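Local coordinates for protein cellulosomal scaffoldin (Acetivibrio cellulolyticus, PDB 3ZUC) that probably binds crystalline cellulose, as the family 3b carbohydrate-binding module of a large multi-domain scaffoldin that organises the cellulosome, at residues F10-T15 and L43-T48; L28-T31 and A35-L38; V74-N77 and G82-Q85; V139-Y142 and L147-G150. One frame throughout, in Å; residues are numbered along the deposited sequence.

Contact 1: F10-T15 and L43-T48; sequences FFNAGT and LHYYFT. With CA (calcium ion), chain B; EDO (1,2-ethanediol), chain C.
The rings of Phe-10 and Tyr-45 meet obliquely, with centroids 5.5 Å apart and planes at 37°. Phe-10 leads with its far corner: CZ comes to 3.3 Å from Tyr-45 CE2, while Phe-10 CE2 lies in the plane of the tyrosine ring, at its edge. Both side chains head into the interior from opposing sheets, and with CG anti to the backbone N (chi1 -176° in Phe-10) the rings are carried far enough to cross at about a right angle. At the end of the tyrosine, Asn-12 ND2 donates to Tyr-45 OH over 3.1 Å, with the amide plane turned 74° from the ring and the hydroxyl lying a little out of that plane. The other end of the amide is held by the backbone N of Asn-127, so both of its polar atoms are bonded. This is the buried interior of the beta sandwich of a CBM3 module: strand 6-12 belongs to one sheet and strand 42-47 to the other, and Phe-26 adds an edge-to-face partner to Phe-10. On the outer face of strand 42-47, His-44 ND1 donates in its ring plane to Tyr-46 OH at 2.8 Å, and this hydroxyl also bonds an ethanediol. Where the strand ends, Thr-48 grips the calcium ion twice, through its O at 2.5 Å and its OG1 at 2.4 Å; Asp-50, Asn-119, Asp-122, Asp-123 and a water complete the site.

Contact 2: L28-T31 and A35-L38; sequences LTNT and AINL
Van der Waals packing of the Ile-36 side chain on the Asn-30 carboxamide makes most of this contact. The delta methyl of Ile-36 lies against the carboxamide carbon of Asn-30, with CD1 3.6 Å from CG, and touches the oxygen side of the amide as well, CD1 to OD1 being 3.7 Å. On the nitrogen side Asn-30 ND2 is 3.7 Å from Ile-36 CG1, so the end of the isoleucine spans the amide from one polar atom to the other. Asn-30 reaches across because its CG stands anti to the backbone N (chi1 -178°). A further van der Waals contact joins Asn-30 ND2 to Ala-35 CA at 3.8 Å.

The polar interactions of the same amide go to residues outside the two segments. Its OD1 accepts from the backbone N of Gly-32, and its ND2 donates to the carbonyl oxygens of Asn-34 and Leu-98. With three bonds the amide is fixed in rotation, and it bridges the two ends of the short connection between 28-31 and 35-38.

No backbone hydrogen bond joins these segments. Strand 24-30 lies between strands 6-12 and 102-112 in its sheet, whereas strand 36-37 pairs with strand 97-98 in a small two-stranded sheet, and Ile-36 also packs on Leu-6 of strand 6-12.

Contact 3: V74-N77 and G82-Q85; sequences VKMN and GADQ
Met-76 N donates to Asp-84 O over 2.9 Å from well above the carbonyl plane (58° out of it), within the hairpin of strands 69-80 and 83-91 at one side of a sheet of the CBM3 sandwich. The chain turns a corner at Asp-84, and a classic beta bulge interrupts the second strand here, Asp-84 and Gln-85 both facing Phe-47 of the neighbouring strand 42-47. Lys-75 and Gln-85 form an antiparallel non-hydrogen-bonded pair, with CA atoms 4.3 Å apart. Gln-85 CA makes a CA-H...O contact with Val-74 O at 3.2 Å.

Met-76 bends at chi2 and chi3 and curls over Ala-83: its CG rests 3.5 Å from Ala-83 O, and its CE, like CG, reaches the alanine methyl. Tyr-46 and Pro-153 pack against both residues. The carboxylate of Asp-84 points from the hairpin toward the calcium-binding loop, where its OD1 accepts from Val-49 N.

Lys-75 and Gln-85 run side by side in the same direction, and Asp-52 receives both, as a salt bridge from the lysine and a hydrogen bond from Gln-85 NE2. A water also spans the pair, accepting from Lys-75 NZ at 3.0 Å and donating to Gln-85 OE1 at 2.9 Å.

Contact 4: V139-Y142 and L147-G150; sequences VTAY and LIWG
The methyl of Ala-141 packs on the CB of Trp-149, the two CB atoms 3.9 Å apart, and also meets CG1 of Ile-148. These three residues centre on a classic beta bulge in the hairpin of strands 140-143 and 146-149: Ile-148 and Trp-149 both stand opposite Ala-141, and the register shifts by one before the pair of Tyr-142 and Leu-147. The inner side of this hairpin lies against strand 6-12 of the other sheet of the CBM3 sandwich, Ala-141 and Trp-149 on Val-8 and Ile-148 on Leu-6.

Tyr-142 and Leu-147 project from the other face. The leucine CD1 lies 3.7 Å from Tyr-142 CE2 and also contacts Thr-140 CB, so the branch fills the angle between tyrosine and threonine.

In the backbone, the bulge gives Ala-141 O two donors. Ile-148 N provides a nearly straight bond of 2.8 Å (174° at the hydrogen), and Trp-149 N a weak one. Ala-141 N in turn donates to Trp-149 O at 3.1 Å.

At the polar margin, Thr-140 OG1 donates to Tyr-142 OH at 2.9 Å, a bond made possible by a chi1 of 57° that sets OG1 between the backbone N and the carbonyl carbon. Glu-152 is a further partner of that tyrosine hydroxyl. The indole of Trp-149 is held at NE1 by the carbonyl of Trp-136. Val-139 O is buried without a hydrogen-bond partner and lies in the plane of the indole, at its edge, 3.3 Å from Trp-149 CD1.

In the fold
From the N terminus, strand 6-12 supplies the first half of contact 1, which closes a long loop only when the chain returns in strand 42-47 of the opposite sheet. Contact 2 is nested inside that loop, closing a short connection between strands 24-30 and 36-37; Leu-28 and Leu-43 touch where the two meet. Contacts 3 and 4 follow in series, each closing a hairpin. No two contacts cross. Strand 42-47 joins three of them: backbone hydrogen bonds tie it to the hairpin of contact 3 and, through His-44 N and Thr-140 O, to that of contact 4. Contacts 2 and 3, with centres about 27 Å apart, lie on opposite sides of the chain's centre.

Contact 1: F10-T15 and L43-T48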
loop_
_atom_site.group_PDB
_atom_site.type_symbol
_atom_site.label_atom_id
_atom_site.label_comp_id
_atom_site.label_asym_id
_atom_site.label_seq_id
_atom_site.Cartn_x
_atom_site.Cartn_y
_atom_site.Cartn_z
ATOM N N PHE A 10 1.000 7.686 -4.474
ATOM C CA PHE A 10 0.564 6.398 -4.940
ATOM C C PHE A 10 0.182 6.455 -6.415
ATOM O O PHE A 10 -0.321 7.483 -6.880
ATOM C CB PHE A 10 -0.681 5.958 -4.135
ATOM C CG PHE A 10 -1.161 4.572 -4.491
ATOM C CD1 PHE A 10 -0.527 3.463 -3.967
ATOM C CD2 PHE A 10 -2.189 4.383 -5.394
ATOM C CE1 PHE A 10 -0.887 2.193 -4.352
ATOM C CE2 PHE A 10 -2.559 3.103 -5.763
ATOM C CZ PHE A 10 -1.886 2.029 -5.243
ATOM N N PHE A 11 0.343 5.333 -7.121
ATOM C CA PHE A 11 -0.394 5.075 -8.354
ATOM C C PHE A 11 -0.405 3.576 -8.600
ATOM O O PHE A 11 0.312 2.812 -7.950
ATOM C CB PHE A 11 0.121 5.871 -9.574
ATOM C CG PHE A 11 1.448 5.424 -10.161
ATOM C CD1 PHE A 11 2.643 5.707 -9.535
ATOM C CD2 PHE A 11 1.488 4.792 -11.386
ATOM C CE1 PHE A 11 3.862 5.363 -10.100
ATOM C CE2 PHE A 11 2.703 4.435 -11.966
ATOM C CZ PHE A 11 3.888 4.728 -11.330
ATOM N N ASN A 12 -1.253 3.158 -9.533
ATOM C CA ASN A 12 -1.356 1.773 -9.944
ATOM C C ASN A 12 -0.558 1.539 -11.220
ATOM O O ASN A 12 -0.782 2.237 -12.222
ATOM C CB ASN A 12 -2.824 1.414 -10.236
ATOM C CG ASN A 12 -3.670 1.357 -8.977
ATOM O OD1 ASN A 12 -4.241 2.357 -8.541
ATOM N ND2 ASN A 12 -3.718 0.181 -8.358
ATOM N N ALA A 13 0.358 0.572 -11.223
ATOM C CA ALA A 13 1.203 0.366 -12.414
ATOM C C ALA A 13 0.463 -0.254 -13.576
ATOM O O ALA A 13 0.894 -0.104 -14.716
ATOM C CB ALA A 13 2.428 -0.472 -12.101
ATOM N N GLY A 14 -0.609 -0.985 -13.283
ATOM C CA GLY A 14 -1.498 -1.598 -14.261
ATOM C C GLY A 14 -2.920 -1.191 -13.929
ATOM O O GLY A 14 -3.350 -1.305 -12.779
ATOM N N THR A 15 -3.643 -0.706 -14.929
ATOM C CA THR A 15 -4.947 -0.116 -14.697
ATOM C C THR A 15 -6.093 -0.779 -15.475
ATOM O O THR A 15 -7.152 -0.182 -15.641
ATOM C CB THR A 15 -4.936 1.388 -14.966
ATOM O OG1 THR A 15 -4.466 1.598 -16.294
ATOM C CG2 THR A 15 -4.069 2.128 -13.961
ATOM N N LEU A 43 1.191 0.077 5.545
ATOM C CA LEU A 43 0.414 0.685 4.471
ATOM C C LEU A 43 -0.797 -0.187 4.189
ATOM O O LEU A 43 -0.690 -1.410 4.248
ATOM C CB LEU A 43 1.237 0.784 3.172
ATOM C CG LEU A 43 2.623 1.403 3.309
ATOM C CD1 LEU A 43 3.415 1.238 2.030
ATOM C CD2 LEU A 43 2.528 2.859 3.710
ATOM N N HIS A 44 -1.938 0.421 3.856
ATOM C CA HIS A 44 -3.115 -0.329 3.422
ATOM C C HIS A 44 -3.574 0.070 2.017
ATOM O O HIS A 44 -3.610 1.256 1.668
ATOM C CB HIS A 44 -4.332 -0.111 4.331
ATOM C CG HIS A 44 -4.206 -0.693 5.691
ATOM N ND1 HIS A 44 -5.187 -0.529 6.646
ATOM C CD2 HIS A 44 -3.242 -1.445 6.254
ATOM C CE1 HIS A 44 -4.821 -1.150 7.756
ATOM N NE2 HIS A 44 -3.642 -1.716 7.545
ATOM N N TYR A 45 -3.984 -0.951 1.280
ATOM C CA TYR A 45 -4.652 -0.816 -0.018
ATOM C C TYR A 45 -5.986 -1.563 0.078
ATOM O O TYR A 45 -5.991 -2.775 0.326
ATOM C CB TYR A 45 -3.789 -1.387 -1.135
ATOM C CG TYR A 45 -4.359 -1.186 -2.518
ATOM C CD1 TYR A 45 -5.244 -2.099 -3.076
ATOM C CD2 TYR A 45 -4.034 -0.054 -3.264
ATOM C CE1 TYR A 45 -5.785 -1.897 -4.340
ATOM C CE2 TYR A 45 -4.569 0.160 -4.520
ATOM C CZ TYR A 45 -5.437 -0.767 -5.063
ATOM O OH TYR A 45 -5.915 -0.521 -6.334
ATOM N N TYR A 46 -7.092 -0.850 -0.103
ATOM C CA TYR A 46 -8.445 -1.364 0.091
ATOM C C TYR A 46 -9.108 -1.710 -1.237
ATOM O O TYR A 46 -9.020 -0.953 -2.211
ATOM C CB TYR A 46 -9.293 -0.292 0.790
ATOM C CG TYR A 46 -8.813 0.071 2.169
ATOM C CD1 TYR A 46 -9.217 -0.673 3.271
ATOM C CD2 TYR A 46 -7.946 1.132 2.388
ATOM C CE1 TYR A 46 -8.792 -0.385 4.546
ATOM C CE2 TYR A 46 -7.511 1.435 3.663
ATOM C CZ TYR A 46 -7.925 0.681 4.747
ATOM O OH TYR A 46 -7.488 1.017 6.013
ATOM N N PHE A 47 -9.806 -2.840 -1.264
ATOM C CA PHE A 47 -10.372 -3.322 -2.504
ATOM C C PHE A 47 -11.533 -4.274 -2.235
ATOM O O PHE A 47 -11.745 -4.722 -1.105
ATOM C CB PHE A 47 -9.271 -4.001 -3.360
ATOM C CG PHE A 47 -8.657 -5.233 -2.736
ATOM C CD1 PHE A 47 -7.664 -5.138 -1.764
ATOM C CD2 PHE A 47 -9.043 -6.510 -3.145
ATOM C CE1 PHE A 47 -7.095 -6.275 -1.210
ATOM C CE2 PHE A 47 -8.473 -7.637 -2.601
ATOM C CZ PHE A 47 -7.490 -7.529 -1.632
ATOM N N THR A 48 -12.270 -4.589 -3.297
ATOM C CA THR A 48 -13.218 -5.693 -3.281
ATOM C C THR A 48 -12.599 -6.862 -4.043
ATOM O O THR A 48 -12.125 -6.693 -5.175
ATOM C CB THR A 48 -14.589 -5.349 -3.856
ATOM O OG1 THR A 48 -14.439 -5.029 -5.234
ATOM C CG2 THR A 48 -15.224 -4.186 -3.116
HETATM CA CA CA B . -12.849 -5.179 -7.009
HETATM C C1 EDO C . -8.536 -0.903 9.580
HETATM O O1 EDO C . -7.262 -0.270 9.504
HETATM C C2 EDO C . -9.201 -0.898 8.218
HETATM O O2 EDO C . -9.358 0.447 7.749
HETATM O O HOH W 1 -10.502 -5.883 -7.317
#

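Contact 2: L28-T31 and A35-L38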
loop_
_atom_site.group_PDB
_atom_site.type_symbol
_atom_site.label_atom_id
_atom_site.label_comp_id
_atom_site.label_asym_id
_atom_site.label_seq_id
_atom_site.Cartn_x
_atom_site.Cartn_y
_atom_site.Cartn_z
ATOM N N LEU A 28 7.020 7.000 -0.378
ATOM C CA LEU A 28 6.960 7.480 0.989
ATOM C C LEU A 28 8.055 8.507 1.191
ATOM O O LEU A 28 9.217 8.212 0.928
ATOM C CB LEU A 28 7.178 6.332 1.966
ATOM C CG LEU A 28 6.302 5.098 1.750
ATOM C CD1 LEU A 28 6.642 4.049 2.801
ATOM C CD2 LEU A 28 4.811 5.419 1.697
ATOM N N THR A 29 7.695 9.694 1.684
ATOM C CA THR A 29 8.658 10.773 1.898
ATOM C C THR A 29 8.646 11.207 3.343
ATOM O O THR A 29 7.585 11.473 3.908
ATOM C CB THR A 29 8.341 11.988 1.003
ATOM O OG1 THR A 29 8.316 11.590 -0.369
ATOM C CG2 THR A 29 9.394 13.097 1.168
ATOM N N ASN A 30 9.828 11.252 3.943
ATOM C CA ASN A 30 9.973 11.835 5.266
ATOM C C ASN A 30 10.098 13.347 5.110
ATOM O O ASN A 30 11.109 13.828 4.630
ATOM C CB ASN A 30 11.203 11.252 5.958
ATOM C CG ASN A 30 11.383 11.767 7.356
ATOM O OD1 ASN A 30 10.714 12.707 7.790
ATOM N ND2 ASN A 30 12.289 11.157 8.085
ATOM N N THR A 31 9.041 14.076 5.466
ATOM C CA THR A 31 9.011 15.522 5.278
ATOM C C THR A 31 9.500 16.272 6.506
ATOM O O THR A 31 9.410 17.496 6.568
ATOM C CB THR A 31 7.588 15.992 4.938
ATOM O OG1 THR A 31 6.707 15.689 6.021
ATOM C CG2 THR A 31 7.086 15.317 3.687
ATOM N N ALA A 35 14.583 11.098 11.654
ATOM C CA ALA A 35 14.418 9.844 10.928
ATOM C C ALA A 35 13.169 9.093 11.380
ATOM O O ALA A 35 12.705 9.211 12.517
ATOM C CB ALA A 35 15.649 8.964 11.105
ATOM N N ILE A 36 12.622 8.332 10.443
ATOM C CA ILE A 36 11.462 7.507 10.696
ATOM C C ILE A 36 11.880 6.044 10.670
ATOM O O ILE A 36 12.535 5.582 9.720
ATOM C CB ILE A 36 10.389 7.769 9.623
ATOM C CG1 ILE A 36 9.740 9.136 9.881
ATOM C CG2 ILE A 36 9.346 6.660 9.623
ATOM C CD1 ILE A 36 8.849 9.627 8.773
ATOM N N ASN A 37 11.483 5.302 11.695
ATOM C CA ASN A 37 11.760 3.867 11.759
ATOM C C ASN A 37 10.759 3.083 10.915
ATOM O O ASN A 37 9.588 2.958 11.290
ATOM C CB ASN A 37 11.728 3.378 13.213
ATOM C CG ASN A 37 12.214 1.944 13.348
ATOM O OD1 ASN A 37 12.338 1.227 12.358
ATOM N ND2 ASN A 37 12.468 1.514 14.573
ATOM N N LEU A 38 11.202 2.548 9.787
ATOM C CA LEU A 38 10.284 1.900 8.872
ATOM C C LEU A 38 9.649 0.652 9.452
ATOM O O LEU A 38 8.551 0.277 9.029
ATOM C CB LEU A 38 10.980 1.574 7.559
ATOM C CG LEU A 38 11.272 2.806 6.695
ATOM C CD1 LEU A 38 12.225 2.442 5.567
ATOM C CD2 LEU A 38 10.026 3.414 6.119
#

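Contact 3: V74-N77 and G82-Q85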
loop_
_atom_site.group_PDB
_atom_site.type_symbol
_atom_site.label_atom_id
_atom_site.label_comp_id
_atom_site.label_asym_id
_atom_site.label_seq_id
_atom_site.Cartn_x
_atom_site.Cartn_y
_atom_site.Cartn_z
ATOM N N VAL A 74 -6.397 -8.902 4.892
ATOM C CA VAL A 74 -7.317 -8.861 6.016
ATOM C C VAL A 74 -8.705 -8.541 5.479
ATOM O O VAL A 74 -8.840 -7.747 4.556
ATOM C CB VAL A 74 -6.876 -7.773 7.039
ATOM C CG1 VAL A 74 -7.780 -7.808 8.271
ATOM C CG2 VAL A 74 -5.425 -7.962 7.417
ATOM N N LYS A 75 -9.744 -9.143 6.053
ATOM C CA LYS A 75 -11.107 -8.801 5.672
ATOM C C LYS A 75 -11.556 -7.527 6.367
ATOM O O LYS A 75 -11.302 -7.321 7.558
ATOM C CB LYS A 75 -12.087 -9.918 6.038
ATOM C CG LYS A 75 -11.737 -11.276 5.562
ATOM C CD LYS A 75 -11.754 -11.310 4.117
ATOM C CE LYS A 75 -12.148 -12.690 3.559
ATOM N NZ LYS A 75 -10.989 -13.572 3.583
ATOM N N MET A 76 -12.266 -6.678 5.625
ATOM C CA MET A 76 -12.993 -5.578 6.225
ATOM C C MET A 76 -14.155 -6.131 7.014
ATOM O O MET A 76 -14.789 -7.111 6.620
ATOM C CB MET A 76 -13.521 -4.653 5.151
ATOM C CG MET A 76 -12.462 -3.892 4.456
ATOM S SD MET A 76 -11.732 -2.572 5.434
ATOM C CE MET A 76 -13.113 -1.452 5.502
ATOM N N ASN A 77 -14.431 -5.520 8.162
ATOM C CA ASN A 77 -15.568 -5.939 9.004
ATOM C C ASN A 77 -16.162 -4.746 9.710
ATOM O O ASN A 77 -15.523 -4.194 10.589
ATOM C CB ASN A 77 -15.116 -6.933 10.081
ATOM C CG ASN A 77 -16.281 -7.619 10.769
ATOM O OD1 ASN A 77 -17.368 -7.049 10.924
ATOM N ND2 ASN A 77 -16.050 -8.841 11.212
ATOM N N GLY A 82 -16.601 -0.290 -1.866
ATOM C CA GLY A 82 -15.277 -0.384 -2.417
ATOM C C GLY A 82 -14.278 -1.181 -1.621
ATOM O O GLY A 82 -13.110 -1.262 -2.033
ATOM N N ALA A 83 -14.685 -1.757 -0.495
ATOM C CA ALA A 83 -13.709 -2.389 0.381
ATOM C C ALA A 83 -14.317 -3.561 1.142
ATOM O O ALA A 83 -15.035 -3.377 2.130
ATOM C CB ALA A 83 -13.151 -1.356 1.369
ATOM N N ASP A 84 -13.995 -4.776 0.699
ATOM C CA ASP A 84 -14.248 -5.963 1.494
ATOM C C ASP A 84 -12.966 -6.586 2.039
ATOM O O ASP A 84 -13.059 -7.445 2.917
ATOM C CB ASP A 84 -15.188 -6.974 0.832
ATOM C CG ASP A 84 -14.700 -7.517 -0.480
ATOM O OD1 ASP A 84 -13.488 -7.643 -0.701
ATOM O OD2 ASP A 84 -15.579 -7.756 -1.345
ATOM N N GLN A 85 -11.797 -6.110 1.601
ATOM C CA GLN A 85 -10.504 -6.566 2.094
ATOM C C GLN A 85 -9.517 -5.430 2.032
ATOM O O GLN A 85 -9.727 -4.440 1.328
ATOM C CB GLN A 85 -9.942 -7.739 1.265
ATOM C CG GLN A 85 -10.846 -8.949 1.255
ATOM C CD GLN A 85 -10.160 -10.218 0.824
ATOM O OE1 GLN A 85 -8.926 -10.304 0.770
ATOM N NE2 GLN A 85 -10.953 -11.250 0.592
HETATM O O HOH W 2 -8.410 -12.457 2.609
#

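Contact 4: V139-Y142 and L147-G150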
loop_
_atom_site.group_PDB
_atom_site.type_symbol
_atom_site.label_atom_id
_atom_site.label_comp_id
_atom_site.label_asym_id
_atom_site.label_seq_id
_atom_site.Cartn_x
_atom_site.Cartn_y
_atom_site.Cartn_z
ATOM N N VAL A 139 -5.431 5.486 -0.025
ATOM C CA VAL A 139 -4.584 4.518 0.670
ATOM C C VAL A 139 -4.251 5.112 2.036
ATOM O O VAL A 139 -4.283 6.333 2.205
ATOM C CB VAL A 139 -3.300 4.152 -0.122
ATOM C CG1 VAL A 139 -3.662 3.397 -1.380
ATOM C CG2 VAL A 139 -2.458 5.400 -0.440
ATOM N N THR A 140 -3.961 4.248 2.996
ATOM C CA THR A 140 -3.636 4.716 4.337
ATOM C C THR A 140 -2.264 4.243 4.769
ATOM O O THR A 140 -1.728 3.243 4.254
ATOM C CB THR A 140 -4.718 4.318 5.358
ATOM O OG1 THR A 140 -4.848 2.898 5.305
ATOM C CG2 THR A 140 -6.056 4.992 5.063
ATOM N N ALA A 141 -1.692 4.965 5.727
ATOM C CA ALA A 141 -0.444 4.552 6.352
ATOM C C ALA A 141 -0.560 4.744 7.847
ATOM O O ALA A 141 -1.375 5.543 8.331
ATOM C CB ALA A 141 0.748 5.354 5.829
ATOM N N TYR A 142 0.279 4.001 8.554
ATOM C CA TYR A 142 0.262 3.885 10.005
ATOM C C TYR A 142 1.675 3.920 10.530
ATOM O O TYR A 142 2.600 3.439 9.860
ATOM C CB TYR A 142 -0.372 2.539 10.439
ATOM C CG TYR A 142 -1.745 2.359 9.859
ATOM C CD1 TYR A 142 -1.900 1.944 8.543
ATOM C CD2 TYR A 142 -2.888 2.680 10.579
ATOM C CE1 TYR A 142 -3.135 1.890 7.949
ATOM C CE2 TYR A 142 -4.143 2.600 10.003
ATOM C CZ TYR A 142 -4.261 2.231 8.668
ATOM O OH TYR A 142 -5.462 2.205 8.031
ATOM N N LEU A 147 -3.039 5.460 12.740
ATOM C CA LEU A 147 -3.195 6.084 11.429
ATOM C C LEU A 147 -2.413 7.396 11.369
ATOM O O LEU A 147 -2.546 8.240 12.263
ATOM C CB LEU A 147 -4.681 6.334 11.178
ATOM C CG LEU A 147 -5.075 6.944 9.838
ATOM C CD1 LEU A 147 -4.863 5.964 8.696
ATOM C CD2 LEU A 147 -6.515 7.427 9.872
ATOM N N ILE A 148 -1.673 7.584 10.269
ATOM C CA ILE A 148 -0.925 8.811 10.024
ATOM C C ILE A 148 -1.165 9.392 8.626
ATOM O O ILE A 148 -0.674 10.485 8.340
ATOM C CB ILE A 148 0.592 8.650 10.265
ATOM C CG1 ILE A 148 1.219 7.675 9.263
ATOM C CG2 ILE A 148 0.855 8.264 11.707
ATOM C CD1 ILE A 148 2.733 7.589 9.336
ATOM N N TRP A 149 -1.936 8.730 7.770
ATOM C CA TRP A 149 -2.176 9.237 6.424
ATOM C C TRP A 149 -3.440 8.623 5.883
ATOM O O TRP A 149 -3.603 7.391 5.943
ATOM C CB TRP A 149 -1.020 8.852 5.462
ATOM C CG TRP A 149 -1.302 9.293 4.059
ATOM C CD1 TRP A 149 -2.014 8.625 3.104
ATOM C CD2 TRP A 149 -0.942 10.558 3.477
ATOM N NE1 TRP A 149 -2.146 9.397 1.986
ATOM C CE2 TRP A 149 -1.479 10.582 2.176
ATOM C CE3 TRP A 149 -0.207 11.659 3.927
ATOM C CZ2 TRP A 149 -1.296 11.671 1.325
ATOM C CZ3 TRP A 149 -0.030 12.718 3.075
ATOM C CH2 TRP A 149 -0.570 12.719 1.793
ATOM N N GLY A 150 -4.296 9.441 5.290
ATOM C CA GLY A 150 -5.398 8.961 4.479
ATOM C C GLY A 150 -6.703 8.779 5.241
ATOM O O GLY A 150 -6.824 9.104 6.417
#